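Local coordinates for epidermin biosynthesis protein EpiD (PDB 3QJG) that probably catalyses the FMN-dependent oxidative decarboxylation of the C-terminal cysteine of the epidermin precursor peptide, at residues N69-D72 and I73-H77; P84-S87 and N88-N91; S151-L154 and A155-T158. All coordinates share one frame; numbering follows the deposited sequence.

Contact 1 of 3, residues N69-D72 and I73-H77. With FMN (flavin mononucleotide), chain P.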
ATOM      1  N   ASN A  69      14.116 -20.167 -16.738  1.00 19.19           N
ATOM      2  CA  ASN A  69      15.198 -21.125 -16.680  1.00 18.27           C
ATOM      3  C   ASN A  69      16.380 -20.770 -17.569  1.00 17.15           C
ATOM      4  O   ASN A  69      16.260 -20.633 -18.789  1.00 15.17           O
ATOM      5  CB  ASN A  69      14.655 -22.493 -17.043  1.00 20.48           C
ATOM      6  CG  ASN A  69      15.629 -23.578 -16.761  1.00 19.72           C
ATOM      7  OD1 ASN A  69      16.626 -23.743 -17.477  1.00 15.73           O
ATOM      8  ND2 ASN A  69      15.354 -24.337 -15.715  1.00 19.37           N
ATOM      9  N   HIS A  70      17.515 -20.573 -16.898  1.00 14.88           N
ATOM     10  CA  HIS A  70      18.762 -20.225 -17.474  1.00 14.15           C
ATOM     11  C   HIS A  70      19.271 -21.265 -18.492  1.00 14.78           C
ATOM     12  O   HIS A  70      19.936 -20.906 -19.447  1.00 14.83           O
ATOM     13  CB  HIS A  70      19.827 -20.074 -16.307  1.00 13.34           C
ATOM     14  CG  HIS A  70      19.970 -21.306 -15.466  1.00 16.19           C
ATOM     15  ND1 HIS A  70      19.039 -21.682 -14.514  1.00 17.03           N
ATOM     16  CD2 HIS A  70      20.917 -22.273 -15.457  1.00 16.05           C
ATOM     17  CE1 HIS A  70      19.409 -22.829 -13.971  1.00 16.53           C
ATOM     18  NE2 HIS A  70      20.535 -23.218 -14.533  1.00 14.42           N
ATOM     19  N   VAL A  71      19.044 -22.559 -18.274  1.00 15.89           N
ATOM     20  CA  VAL A  71      19.479 -23.556 -19.221  1.00 16.69           C
ATOM     21  C   VAL A  71      18.635 -23.463 -20.502  1.00 18.37           C
ATOM     22  O   VAL A  71      19.164 -23.473 -21.646  1.00 17.61           O
ATOM     23  CB  VAL A  71      19.415 -24.997 -18.620  1.00 17.84           C
ATOM     24  CG1 VAL A  71      19.725 -26.029 -19.734  1.00 18.21           C
ATOM     25  CG2 VAL A  71      20.434 -25.148 -17.376  1.00 17.02           C
ATOM     26  N   ASP A  72      17.326 -23.345 -20.340  1.00 18.41           N
ATOM     27  CA  ASP A  72      16.479 -23.291 -21.538  1.00 19.97           C
ATOM     28  C   ASP A  72      16.734 -22.020 -22.387  1.00 20.09           C
ATOM     29  O   ASP A  72      16.773 -22.066 -23.595  1.00 19.34           O
ATOM     30  CB  ASP A  72      15.044 -23.318 -21.145  1.00 19.09           C
ATOM     31  CG  ASP A  72      14.599 -24.659 -20.611  1.00 23.87           C
ATOM     32  OD1 ASP A  72      15.351 -25.657 -20.643  1.00 24.50           O
ATOM     33  OD2 ASP A  72      13.424 -24.692 -20.164  1.00 32.24           O
ATOM     34  N   ILE A  73      16.905 -20.885 -21.714  1.00 21.28           N
ATOM     35  CA  ILE A  73      17.246 -19.647 -22.370  1.00 20.63           C
ATOM     36  C   ILE A  73      18.588 -19.787 -23.081  1.00 21.82           C
ATOM     37  O   ILE A  73      18.651 -19.461 -24.244  1.00 23.83           O
ATOM     38  CB  ILE A  73      17.220 -18.437 -21.393  1.00 18.82           C
ATOM     39  CG1 ILE A  73      15.784 -18.147 -20.954  1.00 19.90           C
ATOM     40  CG2 ILE A  73      17.799 -17.213 -22.069  1.00 20.27           C
ATOM     41  CD1 ILE A  73      15.633 -17.137 -19.836  1.00 15.56           C
ATOM     42  N   ALA A  74      19.657 -20.226 -22.395  1.00 22.64           N
ATOM     43  CA  ALA A  74      20.957 -20.357 -23.029  1.00 21.97           C
ATOM     44  C   ALA A  74      20.883 -21.240 -24.278  1.00 22.80           C
ATOM     45  O   ALA A  74      21.393 -20.842 -25.326  1.00 22.35           O
ATOM     46  CB  ALA A  74      22.073 -20.870 -22.026  1.00 22.10           C
ATOM     47  N   ASN A  75      20.194 -22.387 -24.199  1.00 23.15           N
ATOM     48  CA  ASN A  75      20.125 -23.353 -25.319  1.00 23.84           C
ATOM     49  C   ASN A  75      19.377 -22.854 -26.532  1.00 24.46           C
ATOM     50  O   ASN A  75      19.545 -23.377 -27.628  1.00 23.23           O
ATOM     51  CB  ASN A  75      19.401 -24.636 -24.905  1.00 23.93           C
ATOM     52  CG  ASN A  75      20.139 -25.411 -23.860  1.00 25.38           C
ATOM     53  OD1 ASN A  75      21.339 -25.148 -23.542  1.00 27.31           O
ATOM     54  ND2 ASN A  75      19.438 -26.375 -23.288  1.00 26.30           N
ATOM     55  N   LYS A  76      18.503 -21.892 -26.308  1.00 23.37           N
ATOM     56  CA  LYS A  76      17.770 -21.233 -27.392  1.00 25.33           C
ATOM     57  C   LYS A  76      18.685 -20.260 -28.196  1.00 24.06           C
ATOM     58  O   LYS A  76      18.314 -19.775 -29.262  1.00 24.10           O
ATOM     59  CB  LYS A  76      16.618 -20.466 -26.732  1.00 25.95           C
ATOM     60  CG  LYS A  76      15.630 -19.838 -27.659  1.00 28.68           C
ATOM     61  CD  LYS A  76      14.551 -19.183 -26.861  1.00 29.77           C
ATOM     62  CE  LYS A  76      13.999 -18.006 -27.617  1.00 30.43           C
ATOM     63  NZ  LYS A  76      12.922 -18.385 -28.522  1.00 34.16           N
ATOM     64  N   HIS A  77      19.867 -19.936 -27.660  1.00 23.01           N
ATOM     65  CA  HIS A  77      20.709 -18.953 -28.314  1.00 23.11           C
ATOM     66  C   HIS A  77      22.073 -19.497 -28.799  1.00 23.84           C
ATOM     67  O   HIS A  77      22.779 -20.254 -28.122  1.00 24.67           O
ATOM     68  CB  HIS A  77      20.888 -17.736 -27.435  1.00 22.39           C
ATOM     69  CG  HIS A  77      19.604 -17.075 -27.037  1.00 20.96           C
ATOM     70  ND1 HIS A  77      18.914 -17.411 -25.890  1.00 17.63           N
ATOM     71  CD2 HIS A  77      18.906 -16.069 -27.609  1.00 18.54           C
ATOM     72  CE1 HIS A  77      17.836 -16.663 -25.795  1.00 16.16           C
ATOM     73  NE2 HIS A  77      17.811 -15.834 -26.816  1.00 18.69           N
TER
HETATM   74  N1  FMN P 501      21.025 -23.338 -10.183  1.00 15.53           N
HETATM   75  C2  FMN P 501      21.881 -24.345  -9.802  1.00 18.79           C
HETATM   76  O2  FMN P 501      23.117 -24.154  -9.542  1.00 18.11           O
HETATM   77  N3  FMN P 501      21.325 -25.592  -9.646  1.00 19.29           N
HETATM   78  C4  FMN P 501      20.001 -25.863  -9.919  1.00 20.56           C
HETATM   79  O4  FMN P 501      19.623 -27.032  -9.798  1.00 22.55           O
HETATM   80  C4A FMN P 501      19.162 -24.838 -10.319  1.00 15.89           C
HETATM   81  N5  FMN P 501      17.815 -25.044 -10.633  1.00 23.45           N
HETATM   82  C5A FMN P 501      16.988 -23.982 -10.991  1.00 19.06           C
HETATM   83  C6  FMN P 501      15.636 -24.175 -11.279  1.00 22.57           C
HETATM   84  C7  FMN P 501      14.803 -23.097 -11.637  1.00 20.57           C
HETATM   85  C7M FMN P 501      13.331 -23.306 -11.962  1.00 18.87           C
HETATM   86  C8  FMN P 501      15.368 -21.819 -11.719  1.00 21.73           C
HETATM   87  C8M FMN P 501      14.548 -20.602 -12.085  1.00 21.65           C
HETATM   88  C9  FMN P 501      16.714 -21.628 -11.430  1.00 20.74           C
HETATM   89  C9A FMN P 501      17.527 -22.706 -11.077  1.00 19.15           C
HETATM   90  N10 FMN P 501      18.875 -22.505 -10.811  1.00 17.17           N
HETATM   91  C10 FMN P 501      19.689 -23.559 -10.425  1.00 19.94           C
HETATM   92  C1' FMN P 501      19.487 -21.176 -10.897  1.00 16.06           C
HETATM   93  C2' FMN P 501      19.714 -20.568  -9.519  1.00 15.74           C
HETATM   94  O2' FMN P 501      18.558 -20.444  -8.729  1.00 13.54           O
HETATM   95  C3' FMN P 501      20.280 -19.183  -9.726  1.00 16.37           C
HETATM   96  O3' FMN P 501      21.590 -19.212 -10.272  1.00 17.97           O
HETATM   97  C4' FMN P 501      20.275 -18.400  -8.390  1.00 15.72           C
HETATM   98  O4' FMN P 501      20.898 -17.179  -8.581  1.00 12.03           O
HETATM   99  C5' FMN P 501      20.984 -19.124  -7.316  1.00 16.49           C
HETATM  100  O5' FMN P 501      21.021 -18.311  -6.175  1.00 20.77           O
HETATM  101  P   FMN P 501      21.417 -18.923  -4.746  1.00 18.34           P
HETATM  102  O1P FMN P 501      21.769 -17.748  -3.754  1.00 17.44           O
HETATM  103  O2P FMN P 501      22.523 -19.834  -4.999  1.00 20.55           O
HETATM  104  O3P FMN P 501      20.320 -19.815  -4.264  1.00 19.74           O
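Asn69 and Ile73 meet at the first turn of helix 70-75, a short N-capped helix that carries one flavin-contacting side chain. The backbone bond from Ile73 N to Asn69 O is 3.0 Å long and nearly straight. CG1 of Ile73 comes over the same oxygen, with Asn69 O and Ile73 CG1 3.3 Å apart. CG1 sits there because it is anti to the carbonyl carbon of Ile73 and beside its backbone N (chi1 -68°). Asn69 is the N-cap. Its OD1 takes Asp72 N at 3.0 Å and, more weakly, Val71 N, so one oxygen serves two amides of the first turn.

The packed side faces inward. Ile73 lies against Leu9, Tyr60 and Ile105, and the CB of Ala74 sits 3.3 Å from His70 O. The His70 ring points on to the flavin. Its CE1 is 3.2 Å from N10 of FMN, and the ring planes are oblique. The same flavin is hydrogen-bonded by Thr86 OG1 and Ser87 N of a second subunit, so the site lies between two chains. Val71 is buried beside Asn75, on Asn120 of the second subunit; the two side chains point the same way, with Val71 CG1 3.6 Å from Asn75 ND2.

The more open side is that of Asn75, Asp72 and Lys76. Asp72 turns away from the following turn, and its OD1 forms a salt bridge with Lys160 of the second subunit. Lys76 likewise leads its amine away, to Glu34.

Beyond Asn75 the chain turns, and the His77 ring folds back so that His77 ND1 gives a 2.6 Å bond to Ile73 O. The acceptor lies in the plane of the imidazole, while ND1 sits above the carbonyl plane of Ile73, 35° out of it.

Contact 2 of 3, residues P84-S87 and N88-N91. With FMN (flavin mononucleotide), chain M.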
ATOM      1  N   PRO A  84      26.173  -3.246 -22.856  1.00 21.89           N
ATOM      2  CA  PRO A  84      27.520  -2.977 -22.303  1.00 21.88           C
ATOM      3  C   PRO A  84      27.799  -3.885 -21.115  1.00 21.31           C
ATOM      4  O   PRO A  84      26.876  -4.176 -20.356  1.00 21.76           O
ATOM      5  CB  PRO A  84      27.412  -1.562 -21.785  1.00 22.78           C
ATOM      6  CG  PRO A  84      25.898  -1.381 -21.512  1.00 23.38           C
ATOM      7  CD  PRO A  84      25.211  -2.183 -22.523  1.00 22.70           C
ATOM      8  N   ALA A  85      29.069  -4.227 -20.907  1.00 20.10           N
ATOM      9  CA  ALA A  85      29.486  -5.105 -19.880  1.00 19.33           C
ATOM     10  C   ALA A  85      30.192  -4.257 -18.873  1.00 19.58           C
ATOM     11  O   ALA A  85      31.215  -3.668 -19.223  1.00 19.22           O
ATOM     12  CB  ALA A  85      30.480  -6.196 -20.413  1.00 19.02           C
ATOM     13  N   THR A  86      29.630  -4.227 -17.650  1.00 17.56           N
ATOM     14  CA  THR A  86      30.219  -3.605 -16.505  1.00 17.54           C
ATOM     15  C   THR A  86      31.337  -4.416 -15.961  1.00 17.28           C
ATOM     16  O   THR A  86      31.378  -5.665 -16.127  1.00 15.39           O
ATOM     17  CB  THR A  86      29.213  -3.459 -15.343  1.00 18.25           C
ATOM     18  OG1 THR A  86      28.614  -4.731 -15.035  1.00 17.10           O
ATOM     19  CG2 THR A  86      28.133  -2.443 -15.693  1.00 18.02           C
ATOM     20  N   SER A  87      32.222  -3.715 -15.259  1.00 16.50           N
ATOM     21  CA  SER A  87      33.230  -4.376 -14.495  1.00 16.17           C
ATOM     22  C   SER A  87      32.682  -5.420 -13.492  1.00 16.51           C
ATOM     23  O   SER A  87      33.260  -6.524 -13.371  1.00 15.52           O
ATOM     24  CB  SER A  87      34.033  -3.333 -13.748  1.00 18.16           C
ATOM     25  OG  SER A  87      35.199  -3.920 -13.284  1.00 21.04           O
ATOM     26  N   ASN A  88      31.577  -5.106 -12.780  1.00 16.24           N
ATOM     27  CA  ASN A  88      30.988  -6.052 -11.837  1.00 15.52           C
ATOM     28  C   ASN A  88      30.593  -7.328 -12.464  1.00 16.83           C
ATOM     29  O   ASN A  88      30.885  -8.383 -11.891  1.00 16.71           O
ATOM     30  CB  ASN A  88      29.752  -5.417 -11.141  1.00 16.33           C
ATOM     31  CG  ASN A  88      28.914  -6.388 -10.387  1.00 15.16           C
ATOM     32  OD1 ASN A  88      29.291  -6.811  -9.329  1.00 11.13           O
ATOM     33  ND2 ASN A  88      27.646  -6.663 -10.891  1.00 10.17           N
ATOM     34  N   THR A  89      29.786  -7.253 -13.562  1.00 15.99           N
ATOM     35  CA  THR A  89      29.394  -8.432 -14.241  1.00 15.78           C
ATOM     36  C   THR A  89      30.616  -9.256 -14.757  1.00 17.83           C
ATOM     37  O   THR A  89      30.663 -10.464 -14.554  1.00 19.68           O
ATOM     38  CB  THR A  89      28.374  -8.119 -15.328  1.00 17.01           C
ATOM     39  OG1 THR A  89      27.121  -7.755 -14.720  1.00 13.67           O
ATOM     40  CG2 THR A  89      28.177  -9.286 -16.275  1.00 13.90           C
ATOM     41  N   ILE A  90      31.642  -8.621 -15.314  1.00 18.09           N
ATOM     42  CA  ILE A  90      32.813  -9.366 -15.831  1.00 17.57           C
ATOM     43  C   ILE A  90      33.487 -10.161 -14.667  1.00 17.55           C
ATOM     44  O   ILE A  90      33.815 -11.377 -14.782  1.00 15.41           O
ATOM     45  CB  ILE A  90      33.778  -8.383 -16.576  1.00 17.83           C
ATOM     46  CG1 ILE A  90      33.212  -8.043 -17.946  1.00 18.43           C
ATOM     47  CG2 ILE A  90      35.257  -8.894 -16.692  1.00 15.80           C
ATOM     48  CD1 ILE A  90      33.814  -6.811 -18.588  1.00 15.40           C
ATOM     49  N   ASN A  91      33.624  -9.476 -13.541  1.00 18.77           N
ATOM     50  CA  ASN A  91      34.316 -10.027 -12.393  1.00 18.65           C
ATOM     51  C   ASN A  91      33.450 -11.110 -11.657  1.00 19.30           C
ATOM     52  O   ASN A  91      33.974 -12.094 -11.079  1.00 20.06           O
ATOM     53  CB  ASN A  91      34.731  -8.921 -11.455  1.00 18.12           C
ATOM     54  CG  ASN A  91      35.742  -8.010 -12.044  1.00 17.04           C
ATOM     55  OD1 ASN A  91      36.676  -8.452 -12.741  1.00 18.51           O
ATOM     56  ND2 ASN A  91      35.570  -6.713 -11.816  1.00 16.18           N
TER
HETATM   57  N1  FMN M 501      29.715   0.482 -14.135  1.00 19.25           N
HETATM   58  C2  FMN M 501      30.464  -0.017 -15.170  1.00 18.85           C
HETATM   59  O2  FMN M 501      31.189  -0.986 -14.977  1.00 21.60           O
HETATM   60  N3  FMN M 501      30.441   0.579 -16.390  1.00 14.63           N
HETATM   61  C4  FMN M 501      29.672   1.678 -16.619  1.00 18.59           C
HETATM   62  O4  FMN M 501      29.728   2.145 -17.732  1.00 19.96           O
HETATM   63  C4A FMN M 501      28.904   2.224 -15.593  1.00 19.44           C
HETATM   64  N5  FMN M 501      28.100   3.330 -15.777  1.00 21.16           N
HETATM   65  C5A FMN M 501      27.324   3.779 -14.757  1.00 18.74           C
HETATM   66  C6  FMN M 501      26.557   4.923 -14.932  1.00 18.34           C
HETATM   67  C7  FMN M 501      25.769   5.383 -13.896  1.00 20.55           C
HETATM   68  C7M FMN M 501      24.892   6.592 -14.043  1.00 17.59           C
HETATM   69  C8  FMN M 501      25.778   4.704 -12.671  1.00 21.85           C
HETATM   70  C8M FMN M 501      24.985   5.187 -11.481  1.00 22.60           C
HETATM   71  C9  FMN M 501      26.581   3.599 -12.480  1.00 19.71           C
HETATM   72  C9A FMN M 501      27.363   3.123 -13.522  1.00 20.65           C
HETATM   73  N10 FMN M 501      28.187   2.018 -13.312  1.00 19.14           N
HETATM   74  C10 FMN M 501      28.936   1.582 -14.349  1.00 20.69           C
HETATM   75  C1' FMN M 501      28.278   1.261 -12.012  1.00 15.69           C
HETATM   76  C2' FMN M 501      27.488  -0.043 -12.091  1.00 15.22           C
HETATM   77  O2' FMN M 501      26.151   0.215 -12.559  1.00 13.51           O
HETATM   78  C3' FMN M 501      27.577  -0.666 -10.746  1.00 16.21           C
HETATM   79  O3' FMN M 501      28.937  -1.049 -10.428  1.00 18.10           O
HETATM   80  C4' FMN M 501      26.645  -1.873 -10.636  1.00 16.48           C
HETATM   81  O4' FMN M 501      26.841  -2.538  -9.399  1.00 16.60           O
HETATM   82  C5' FMN M 501      26.905  -2.915 -11.672  1.00 18.76           C
HETATM   83  O5' FMN M 501      25.832  -3.833 -11.575  1.00 18.79           O
HETATM   84  P   FMN M 501      25.531  -4.894 -12.745  1.00 22.71           P
HETATM   85  O1P FMN M 501      24.753  -6.010 -12.121  1.00 21.17           O
HETATM   86  O2P FMN M 501      26.833  -5.371 -13.302  1.00 20.44           O
HETATM   87  O3P FMN M 501      24.620  -4.463 -13.817  1.00 17.54           O
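The flat amide of Asn91 has Ser87 O against one face, 3.2 Å from Asn91 CG; this oxygen is hydrogen-bonded instead by Asn91 N. At the amide's ends, OD1 is held by Asn132 and ND2 by Gly96 O of a third subunit. The Asn88 amide is used at both ends. Its ND2 gives a straight 2.9 Å bond to FMN O2P (172°), and its OD1 accepts from Cys98 N of the third subunit. The flavin has Thr86 CG2 over one face, 3.4 Å from FMN C2, and its O2 takes Ser87 N.

Thr86 is the N-cap of helix 87-94. With chi1 at 54°, its OG1 lies between the backbone N and the carbonyl carbon. There Thr86 OG1 accepts from Thr89 N at 3.1 Å and donates to FMN O2P at 2.6 Å. Thr89 OG1 adds a third bond to O2P, so three side chains grip one phosphate oxygen at the helix start, where the helix dipole would probably favour the negative charge.

The run 84-89, reading PATSNT after a cis peptide bond, corresponds to the PASANT motif of the HFCD flavoproteins, with Thr86 and Ser87 at its third and fourth positions, and forms part of their FMN site.

Contact 3 of 3, residues S151-L154 and A155-T158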
ATOM      1  N   SER A 151      36.377  11.402 -23.515  1.00 43.67           N
ATOM      2  CA  SER A 151      35.327  12.275 -23.998  1.00 43.26           C
ATOM      3  C   SER A 151      34.803  13.172 -22.869  1.00 42.54           C
ATOM      4  O   SER A 151      35.027  12.923 -21.675  1.00 42.13           O
ATOM      5  CB  SER A 151      34.193  11.448 -24.606  1.00 42.72           C
ATOM      6  OG  SER A 151      33.651  10.556 -23.638  1.00 43.25           O
ATOM      7  N   TYR A 152      34.123  14.240 -23.258  1.00 42.13           N
ATOM      8  CA  TYR A 152      33.560  15.155 -22.297  1.00 41.62           C
ATOM      9  C   TYR A 152      32.271  14.526 -21.824  1.00 40.51           C
ATOM     10  O   TYR A 152      31.476  14.024 -22.637  1.00 39.47           O
ATOM     11  CB  TYR A 152      33.313  16.506 -22.933  1.00 42.68           C
ATOM     12  CG  TYR A 152      32.786  17.551 -21.993  1.00 42.57           C
ATOM     13  CD1 TYR A 152      33.619  18.164 -21.063  1.00 41.98           C
ATOM     14  CD2 TYR A 152      31.448  17.946 -22.045  1.00 41.99           C
ATOM     15  CE1 TYR A 152      33.139  19.139 -20.220  1.00 42.38           C
ATOM     16  CE2 TYR A 152      30.959  18.920 -21.198  1.00 41.54           C
ATOM     17  CZ  TYR A 152      31.802  19.503 -20.296  1.00 43.00           C
ATOM     18  OH  TYR A 152      31.312  20.464 -19.473  1.00 45.51           O
ATOM     19  N   GLU A 153      32.084  14.493 -20.514  1.00 39.53           N
ATOM     20  CA  GLU A 153      30.873  13.897 -19.958  1.00 39.00           C
ATOM     21  C   GLU A 153      29.954  14.996 -19.449  1.00 38.82           C
ATOM     22  O   GLU A 153      30.260  15.613 -18.454  1.00 40.05           O
ATOM     23  CB  GLU A 153      31.210  12.919 -18.827  1.00 37.80           C
ATOM     24  CG  GLU A 153      30.005  12.089 -18.353  1.00 38.61           C
ATOM     25  CD  GLU A 153      30.306  11.354 -17.062  1.00 41.54           C
ATOM     26  OE1 GLU A 153      30.541  12.049 -16.054  1.00 42.97           O
ATOM     27  OE2 GLU A 153      30.338  10.100 -17.052  1.00 41.81           O
ATOM     28  N   LEU A 154      28.818  15.209 -20.112  1.00 38.29           N
ATOM     29  CA  LEU A 154      27.844  16.237 -19.682  1.00 38.37           C
ATOM     30  C   LEU A 154      27.467  16.126 -18.172  1.00 37.42           C
ATOM     31  O   LEU A 154      27.519  17.117 -17.432  1.00 36.60           O
ATOM     32  CB  LEU A 154      26.567  16.157 -20.542  1.00 37.95           C
ATOM     33  CG  LEU A 154      26.601  16.659 -21.993  1.00 38.72           C
ATOM     34  CD1 LEU A 154      25.234  16.493 -22.587  1.00 37.85           C
ATOM     35  CD2 LEU A 154      27.032  18.121 -22.086  1.00 38.85           C
ATOM     36  N   ALA A 155      27.131  14.906 -17.741  1.00 36.46           N
ATOM     37  CA  ALA A 155      26.638  14.646 -16.375  1.00 36.09           C
ATOM     38  C   ALA A 155      27.570  15.172 -15.258  1.00 36.52           C
ATOM     39  O   ALA A 155      27.084  15.693 -14.260  1.00 35.96           O
ATOM     40  CB  ALA A 155      26.349  13.155 -16.191  1.00 34.83           C
ATOM     41  N   SER A 156      28.887  15.023 -15.431  1.00 36.74           N
ATOM     42  CA  SER A 156      29.897  15.560 -14.469  1.00 38.04           C
ATOM     43  C   SER A 156      30.606  16.870 -14.939  1.00 38.94           C
ATOM     44  O   SER A 156      31.435  17.459 -14.217  1.00 39.21           O
ATOM     45  CB  SER A 156      30.973  14.508 -14.240  1.00 37.01           C
ATOM     46  OG  SER A 156      31.766  14.376 -15.420  1.00 39.49           O
ATOM     47  N   LYS A 157      30.300  17.317 -16.151  1.00 39.62           N
ATOM     48  CA  LYS A 157      31.045  18.411 -16.786  1.00 41.47           C
ATOM     49  C   LYS A 157      32.592  18.260 -16.698  1.00 41.31           C
ATOM     50  O   LYS A 157      33.300  19.231 -16.451  1.00 42.28           O
ATOM     51  CB  LYS A 157      30.613  19.764 -16.198  1.00 42.96           C
ATOM     52  CG  LYS A 157      29.092  20.011 -16.143  1.00 44.63           C
ATOM     53  CD  LYS A 157      28.801  21.422 -15.565  1.00 48.42           C
ATOM     54  CE  LYS A 157      27.516  22.050 -16.131  1.00 48.99           C
ATOM     55  NZ  LYS A 157      26.382  21.097 -16.161  1.00 47.25           N
ATOM     56  N   THR A 158      33.098  17.041 -16.885  1.00 40.68           N
ATOM     57  CA  THR A 158      34.546  16.787 -16.868  1.00 40.92           C
ATOM     58  C   THR A 158      34.887  15.856 -18.012  1.00 40.72           C
ATOM     59  O   THR A 158      33.991  15.315 -18.677  1.00 39.50           O
ATOM     60  CB  THR A 158      35.048  16.122 -15.558  1.00 40.92           C
ATOM     61  OG1 THR A 158      34.580  14.753 -15.467  1.00 40.34           O
ATOM     62  CG2 THR A 158      34.635  16.925 -14.302  1.00 41.60           C
TER
HETATM   63  O   HOH W   1      26.392  19.527 -18.666  1.00 43.95           O
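With CG anti to the backbone N, Glu153 (chi1 -171°) reaches Ser156 and Tyr152 (chi1 -177°) lies along Lys157. The turn closes a beta-hairpin between strands 148-153 and 158-163. Lys157 and Thr158 both face Glu153, which makes a G1 beta bulge, and Lys157 has the positive phi (47°) expected at its first position. Glu153 and Thr158 are an antiparallel hydrogen-bonded pair. The bond from Glu153 N to Thr158 O is 2.8 Å long and nearly linear.

On the face of Glu153 and Thr158, Ser156 OG donates to Glu153 OE1 at 2.7 Å. It meets this oxygen from the anti side of the carboxylate. Lys160 also reaches OE1, so the carboxylate is held by a hydroxyl and a charge. Tyr152 lies alongside Lys157, with its OH 3.4 Å from Lys157 CB, and its ring meets Phe159 edge-to-face.

The turn is largely exposed, but it touches other chains: Leu154 packs on Ile26 of a fourth subunit, and Ser156 on Asp72 of a third.

Lys157 N reaches back to Leu154 O at 3.1 Å from well above the carbonyl plane. A water donates to Leu154 O at 2.9 Å and accepts from Lys157 NZ at 3.0 Å, toward which the bent Lys157 chain curls back.

In the fold
In chain order, contact 1 is on helix 70-75, which leads into strand 79-85. Contact 2 sits where that strand turns into helix 87-94, and contact 3 is the turn closing the 148-163 hairpin. Contacts 2 and 3 both reach the mixed sheet; their centres are about 22 Å apart. The centres of contacts 1 and 2 are about 21 Å apart; those of 1 and 3, on opposite sides of the chain's centre, about 39 Å. Within the chain none touches another, but Asp72 of contact 1 packs on Ser156 of contact 3 in a neighbouring subunit. Contacts 1 and 2 belong to different FMN sites, each completed by a neighbouring subunit, so flavin binding probably needs the oligomer.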